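PDB 3BUU: uncharacterized protein TP-0789 domain-containing protein from Nitrosomonas europaea ATCC 19718, which is of unknown function but belongs to the LolA superfamily, whose namesake LolA carries lipoproteins across the periplasm, and may likewise bind lipid-modified or hydrophobic ligands. Local coordinates for residues Glu14-Phe26 against Phe179-Ile191. Residues are numbered along the deposited sequence; the frame is centred on the assembly and turned at random. Where two conformers were deposited one is given.
Sequences EKADEIRFPQDSF and FDNILGEMRPTRI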
loop_
_atom_site.group_PDB
_atom_site.type_symbol
_atom_site.label_atom_id
_atom_site.label_comp_id
_atom_site.label_asym_id
_atom_site.label_seq_id
_atom_site.Cartn_x
_atom_site.Cartn_y
_atom_site.Cartn_z
ATOM N N GLU A 14 3.585 -10.623 10.551
ATOM C CA GLU A 14 3.259 -9.612 11.568
ATOM C C GLU A 14 4.423 -8.673 11.816
ATOM O O GLU A 14 4.263 -7.454 11.931
ATOM C CB GLU A 14 2.895 -10.301 12.898
ATOM C CG GLU A 14 1.463 -10.793 12.964
ATOM C CD GLU A 14 1.174 -11.815 14.058
ATOM O OE1 GLU A 14 2.101 -12.380 14.682
ATOM O OE2 GLU A 14 -0.029 -12.080 14.267
ATOM N N LYS A 15 5.608 -9.260 11.926
ATOM C CA LYS A 15 6.811 -8.481 12.188
ATOM C C LYS A 15 7.139 -7.572 11.036
ATOM O O LYS A 15 7.517 -6.405 11.250
ATOM C CB LYS A 15 7.991 -9.356 12.589
ATOM C CG LYS A 15 7.766 -10.024 13.939
ATOM C CD LYS A 15 8.738 -11.100 14.317
ATOM C CE LYS A 15 8.296 -11.751 15.637
ATOM N NZ LYS A 15 8.257 -10.757 16.744
ATOM N N ALA A 16 7.006 -8.067 9.818
ATOM C CA ALA A 16 7.231 -7.214 8.649
ATOM C C ALA A 16 6.191 -6.074 8.583
ATOM O O ALA A 16 6.537 -4.908 8.310
ATOM C CB ALA A 16 7.237 -8.065 7.385
ATOM N N ASP A 17 4.913 -6.404 8.828
ATOM C CA ASP A 17 3.880 -5.369 8.872
ATOM C C ASP A 17 4.180 -4.287 9.902
ATOM O O ASP A 17 3.962 -3.100 9.634
ATOM C CB ASP A 17 2.522 -5.946 9.259
ATOM C CG ASP A 17 1.719 -6.599 8.136
ATOM O OD1 ASP A 17 1.973 -6.378 6.943
ATOM O OD2 ASP A 17 0.753 -7.327 8.532
ATOM N N GLU A 18 4.638 -4.696 11.093
ATOM C CA GLU A 18 4.887 -3.730 12.148
ATOM C C GLU A 18 6.127 -2.872 11.898
ATOM O O GLU A 18 6.217 -1.787 12.457
ATOM C CB GLU A 18 4.900 -4.403 13.495
ATOM C CG GLU A 18 6.127 -5.070 13.831
ATOM C CD GLU A 18 6.032 -5.818 15.162
ATOM O OE1 GLU A 18 4.948 -5.826 15.787
ATOM O OE2 GLU A 18 7.034 -6.395 15.582
ATOM N N ILE A 19 7.037 -3.334 11.039
ATOM C CA ILE A 19 8.132 -2.503 10.582
ATOM C C ILE A 19 7.644 -1.486 9.541
ATOM O O ILE A 19 8.061 -0.329 9.573
ATOM C CB ILE A 19 9.281 -3.375 10.103
ATOM C CG1 ILE A 19 9.953 -4.002 11.325
ATOM C CG2 ILE A 19 10.240 -2.594 9.212
ATOM C CD1 ILE A 19 10.856 -5.164 10.973
ATOM N N ARG A 20 6.812 -1.931 8.613
ATOM C CA ARG A 20 6.320 -1.034 7.594
ATOM C C ARG A 20 5.541 0.131 8.217
ATOM O O ARG A 20 5.796 1.294 7.871
ATOM C CB ARG A 20 5.451 -1.839 6.649
ATOM C CG ARG A 20 4.670 -1.041 5.571
ATOM C CD ARG A 20 5.512 -0.523 4.414
ATOM N NE ARG A 20 4.563 -0.131 3.356
ATOM C CZ ARG A 20 4.344 1.102 2.860
ATOM N NH1 ARG A 20 5.017 2.196 3.315
ATOM N NH2 ARG A 20 3.410 1.228 1.912
ATOM N N PHE A 21 4.583 -0.177 9.080
ATOM C CA PHE A 21 3.724 0.884 9.637
ATOM C C PHE A 21 3.417 0.607 11.093
ATOM O O PHE A 21 3.333 -0.530 11.528
ATOM C CB PHE A 21 2.357 0.956 8.940
ATOM C CG PHE A 21 2.348 1.546 7.568
ATOM C CD1 PHE A 21 2.979 2.752 7.290
ATOM C CD2 PHE A 21 1.611 0.953 6.564
ATOM C CE1 PHE A 21 2.872 3.351 6.018
ATOM C CE2 PHE A 21 1.515 1.556 5.304
ATOM C CZ PHE A 21 2.148 2.749 5.047
ATOM N N PRO A 22 3.181 1.691 11.863
ATOM C CA PRO A 22 2.656 1.511 13.190
ATOM C C PRO A 22 1.376 0.704 13.157
ATOM O O PRO A 22 0.559 0.874 12.229
ATOM C CB PRO A 22 2.350 2.920 13.637
ATOM C CG PRO A 22 3.068 3.802 12.767
ATOM C CD PRO A 22 3.310 3.112 11.489
ATOM N N GLN A 23 1.185 -0.161 14.153
ATOM C CA GLN A 23 -0.051 -0.937 14.278
ATOM C C GLN A 23 -0.996 -0.126 15.143
ATOM O O GLN A 23 -1.291 -0.469 16.294
ATOM C CB GLN A 23 0.233 -2.338 14.837
ATOM C CG GLN A 23 1.239 -3.085 13.922
ATOM C CD GLN A 23 0.696 -3.319 12.532
ATOM O OE1 GLN A 23 -0.292 -4.048 12.389
ATOM N NE2 GLN A 23 1.253 -2.645 11.524
ATOM N N ASP A 24 -1.410 0.999 14.580
ATOM C CA ASP A 24 -2.107 2.038 15.295
ATOM C C ASP A 24 -2.674 2.988 14.265
ATOM O O ASP A 24 -2.327 2.895 13.087
ATOM C CB ASP A 24 -1.100 2.755 16.226
ATOM C CG ASP A 24 -1.724 3.391 17.414
ATOM O OD1 ASP A 24 -2.969 3.501 17.494
ATOM O OD2 ASP A 24 -0.936 3.780 18.284
ATOM N N SER A 25 -3.494 3.923 14.728
ATOM C CA SER A 25 -4.036 4.967 13.872
ATOM C C SER A 25 -3.005 6.057 13.575
ATOM O O SER A 25 -2.377 6.609 14.494
ATOM C CB SER A 25 -5.248 5.584 14.582
ATOM O OG SER A 25 -6.288 4.638 14.688
ATOM N N PHE A 26 -2.829 6.404 12.301
ATOM C CA PHE A 26 -1.816 7.369 11.956
ATOM C C PHE A 26 -2.189 8.132 10.692
ATOM O O PHE A 26 -3.083 7.741 9.939
ATOM C CB PHE A 26 -0.412 6.700 11.831
ATOM C CG PHE A 26 -0.254 5.781 10.654
ATOM C CD1 PHE A 26 0.171 6.286 9.415
ATOM C CD2 PHE A 26 -0.495 4.417 10.756
ATOM C CE1 PHE A 26 0.325 5.440 8.316
ATOM C CE2 PHE A 26 -0.347 3.592 9.629
ATOM C CZ PHE A 26 0.073 4.100 8.455
ATOM N N PHE A 179 15.208 3.349 4.750
ATOM C CA PHE A 179 14.755 3.088 6.114
ATOM C C PHE A 179 15.189 4.196 7.066
ATOM O O PHE A 179 16.336 4.639 7.033
ATOM C CB PHE A 179 15.230 1.725 6.608
ATOM C CG PHE A 179 14.492 0.563 5.965
ATOM C CD1 PHE A 179 13.541 -0.130 6.693
ATOM C CD2 PHE A 179 14.754 0.161 4.654
ATOM C CE1 PHE A 179 12.866 -1.180 6.165
ATOM C CE2 PHE A 179 14.040 -0.932 4.089
ATOM C CZ PHE A 179 13.098 -1.596 4.871
ATOM N N ASP A 180 14.269 4.615 7.935
ATOM C CA ASP A 180 14.513 5.714 8.873
ATOM C C ASP A 180 13.817 5.406 10.193
ATOM O O ASP A 180 12.784 4.761 10.216
ATOM C CB ASP A 180 13.935 6.982 8.239
ATOM C CG ASP A 180 14.312 8.238 8.978
ATOM O OD1 ASP A 180 15.420 8.296 9.533
ATOM O OD2 ASP A 180 13.494 9.176 8.995
ATOM N N ASN A 181 14.387 5.899 11.302
ATOM C CA ASN A 181 13.838 5.640 12.639
ATOM C C ASN A 181 12.582 6.511 12.851
ATOM O O ASN A 181 12.666 7.742 12.978
ATOM C CB ASN A 181 14.893 5.906 13.733
ATOM C CG ASN A 181 14.316 5.746 15.122
ATOM O OD1 ASN A 181 13.480 4.858 15.346
ATOM N ND2 ASN A 181 14.731 6.576 16.054
ATOM N N ILE A 182 11.408 5.873 12.847
ATOM C CA ILE A 182 10.128 6.548 12.915
ATOM C C ILE A 182 9.255 5.734 13.856
ATOM O O ILE A 182 8.981 4.565 13.570
ATOM C CB ILE A 182 9.496 6.642 11.513
ATOM C CG1 ILE A 182 10.329 7.500 10.548
ATOM C CG2 ILE A 182 8.056 7.139 11.608
ATOM C CD1 ILE A 182 9.955 7.304 9.097
ATOM N N LEU A 183 8.792 6.331 14.955
ATOM C CA LEU A 183 7.755 5.707 15.764
ATOM C C LEU A 183 8.075 4.285 16.160
ATOM O O LEU A 183 7.237 3.388 16.084
ATOM C CB LEU A 183 6.395 5.806 15.052
ATOM C CG LEU A 183 5.920 7.247 14.814
ATOM C CD1 LEU A 183 4.701 7.233 13.875
ATOM C CD2 LEU A 183 5.580 7.967 16.102
ATOM N N GLY A 184 9.296 4.089 16.658
ATOM C CA GLY A 184 9.651 2.805 17.259
ATOM C C GLY A 184 10.320 1.787 16.364
ATOM O O GLY A 184 10.714 0.701 16.861
ATOM N N GLU A 185 10.425 2.063 15.054
ATOM C CA GLU A 185 11.051 1.099 14.153
ATOM C C GLU A 185 11.870 1.827 13.120
ATOM O O GLU A 185 11.651 3.002 12.822
ATOM C CB GLU A 185 9.988 0.270 13.387
ATOM C CG GLU A 185 9.036 -0.522 14.233
ATOM C CD GLU A 185 9.607 -1.725 14.936
ATOM O OE1 GLU A 185 10.712 -2.208 14.602
ATOM O OE2 GLU A 185 8.867 -2.235 15.822
HETATM N N MSE A 186 12.803 1.106 12.487
HETATM C CA MSE A 186 13.386 1.542 11.215
HETATM C C MSE A 186 12.381 1.174 10.127
HETATM O O MSE A 186 12.187 0.002 9.836
HETATM C CB MSE A 186 14.698 0.815 10.984
HETATM C CG MSE A 186 15.797 1.264 11.947
HETATM SE SE MSE A 186 16.337 3.071 11.745
HETATM C CE MSE A 186 17.088 2.953 9.990
ATOM N N ARG A 187 11.738 2.191 9.559
ATOM C CA ARG A 187 10.651 1.985 8.626
ATOM C C ARG A 187 11.092 2.409 7.226
ATOM O O ARG A 187 11.788 3.411 7.048
ATOM C CB ARG A 187 9.447 2.840 8.985
ATOM C CG ARG A 187 8.998 2.610 10.439
ATOM C CD ARG A 187 7.641 3.217 10.669
ATOM N NE ARG A 187 7.209 3.054 12.063
ATOM C CZ ARG A 187 6.702 1.922 12.554
ATOM N NH1 ARG A 187 6.447 0.913 11.702
ATOM N NH2 ARG A 187 6.392 1.833 13.843
ATOM N N PRO A 188 10.633 1.685 6.190
ATOM C CA PRO A 188 10.951 2.112 4.826
ATOM C C PRO A 188 10.173 3.384 4.490
ATOM O O PRO A 188 8.997 3.465 4.783
ATOM C CB PRO A 188 10.471 0.938 3.987
ATOM C CG PRO A 188 9.336 0.307 4.790
ATOM C CD PRO A 188 9.775 0.476 6.251
ATOM N N THR A 189 10.843 4.361 3.926
ATOM C CA THR A 189 10.162 5.562 3.524
ATOM C C THR A 189 10.041 5.710 2.022
ATOM O O THR A 189 9.411 6.653 1.547
ATOM C CB THR A 189 10.806 6.818 4.108
ATOM O OG1 THR A 189 12.084 7.022 3.512
ATOM C CG2 THR A 189 10.941 6.719 5.623
ATOM N N ARG A 190 10.596 4.753 1.268
ATOM C CA ARG A 190 10.432 4.711 -0.157
ATOM C C ARG A 190 10.019 3.315 -0.575
ATOM O O ARG A 190 10.600 2.315 -0.116
ATOM C CB ARG A 190 11.732 5.105 -0.837
ATOM C CG ARG A 190 11.659 4.950 -2.344
ATOM C CD ARG A 190 12.879 5.553 -2.994
ATOM N NE ARG A 190 12.692 6.991 -3.065
ATOM C CZ ARG A 190 13.333 7.790 -3.904
ATOM N NH1 ARG A 190 14.305 7.313 -4.677
ATOM N NH2 ARG A 190 13.008 9.069 -3.952
ATOM N N ILE A 191 9.026 3.237 -1.447
ATOM C CA ILE A 191 8.757 1.972 -2.101
ATOM C C ILE A 191 8.787 2.235 -3.582
ATOM O O ILE A 191 8.263 3.231 -4.063
ATOM C CB ILE A 191 7.401 1.339 -1.695
ATOM C CG1 ILE A 191 7.354 0.959 -0.215
ATOM C CG2 ILE A 191 7.138 0.089 -2.546
ATOM C CD1 ILE A 191 5.938 0.636 0.287
HETATM O O HOH W 1 5.492 -0.632 14.845
HETATM O O HOH W 2 8.286 -4.365 17.185
HETATM O O HOH W 3 6.486 2.768 5.660
#
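Arg187 reaches from strand 185-191 to the last turn of helix 14-20, joining the N-terminal helix to a beta hairpin of the LolA-like fold, whose strands meet at the type I' turn Ile182-Glu185. Helix and strand axes cross at -71°. The arginine suits this place because the final carbonyls of a helix lack amide partners further along it, and a long cation can supply the missing N-H groups. NH1 donates to Glu18 O at 2.8 Å, from above the carbonyl plane, and more weakly to Ile19 O. NH2 turns back to Leu183 O (2.9 Å), lying near the guanidinium plane, and NE bonds weakly to Ile182 O, tying the helix end to the turn. Water 1 links NH2 with Glu18 O. On its way the side chain passes Ile19 O, which lies 3.2 Å from Arg187 CG. Pro22 N lies over one face of the guanidinium, offset toward the rim, and Glu185 CB over the centre of the other. A leucine in place of Arg187 would probably leave the carbonyls of Glu18 and Leu183 without their charged donor and uncouple the turn from the helix end. Pro22, four residues on from Glu18, has no N-H to offer Glu18 O, so Arg187 NH1 and water 1 serve that carbonyl instead; its CG sits 4.0 Å from Leu183 CD1. Ile19 supplies an apolar contact beside this polar one: chi1 of -73° sets CG1 beside the backbone N and turns CG2 anti to it, against Met186 O (3.3 Å) and, more loosely, Pro188 CD and the edge of the Phe179 ring. Arg20 bends at chi2 (75°) and lays CD across Pro188 CG, while its NH2 bonds to Tyr207 OH of strand 202-212. Water 3 accepts from Arg20 NH1 and donates to both Arg20 O and Pro188 O, the latter at 2.7 Å.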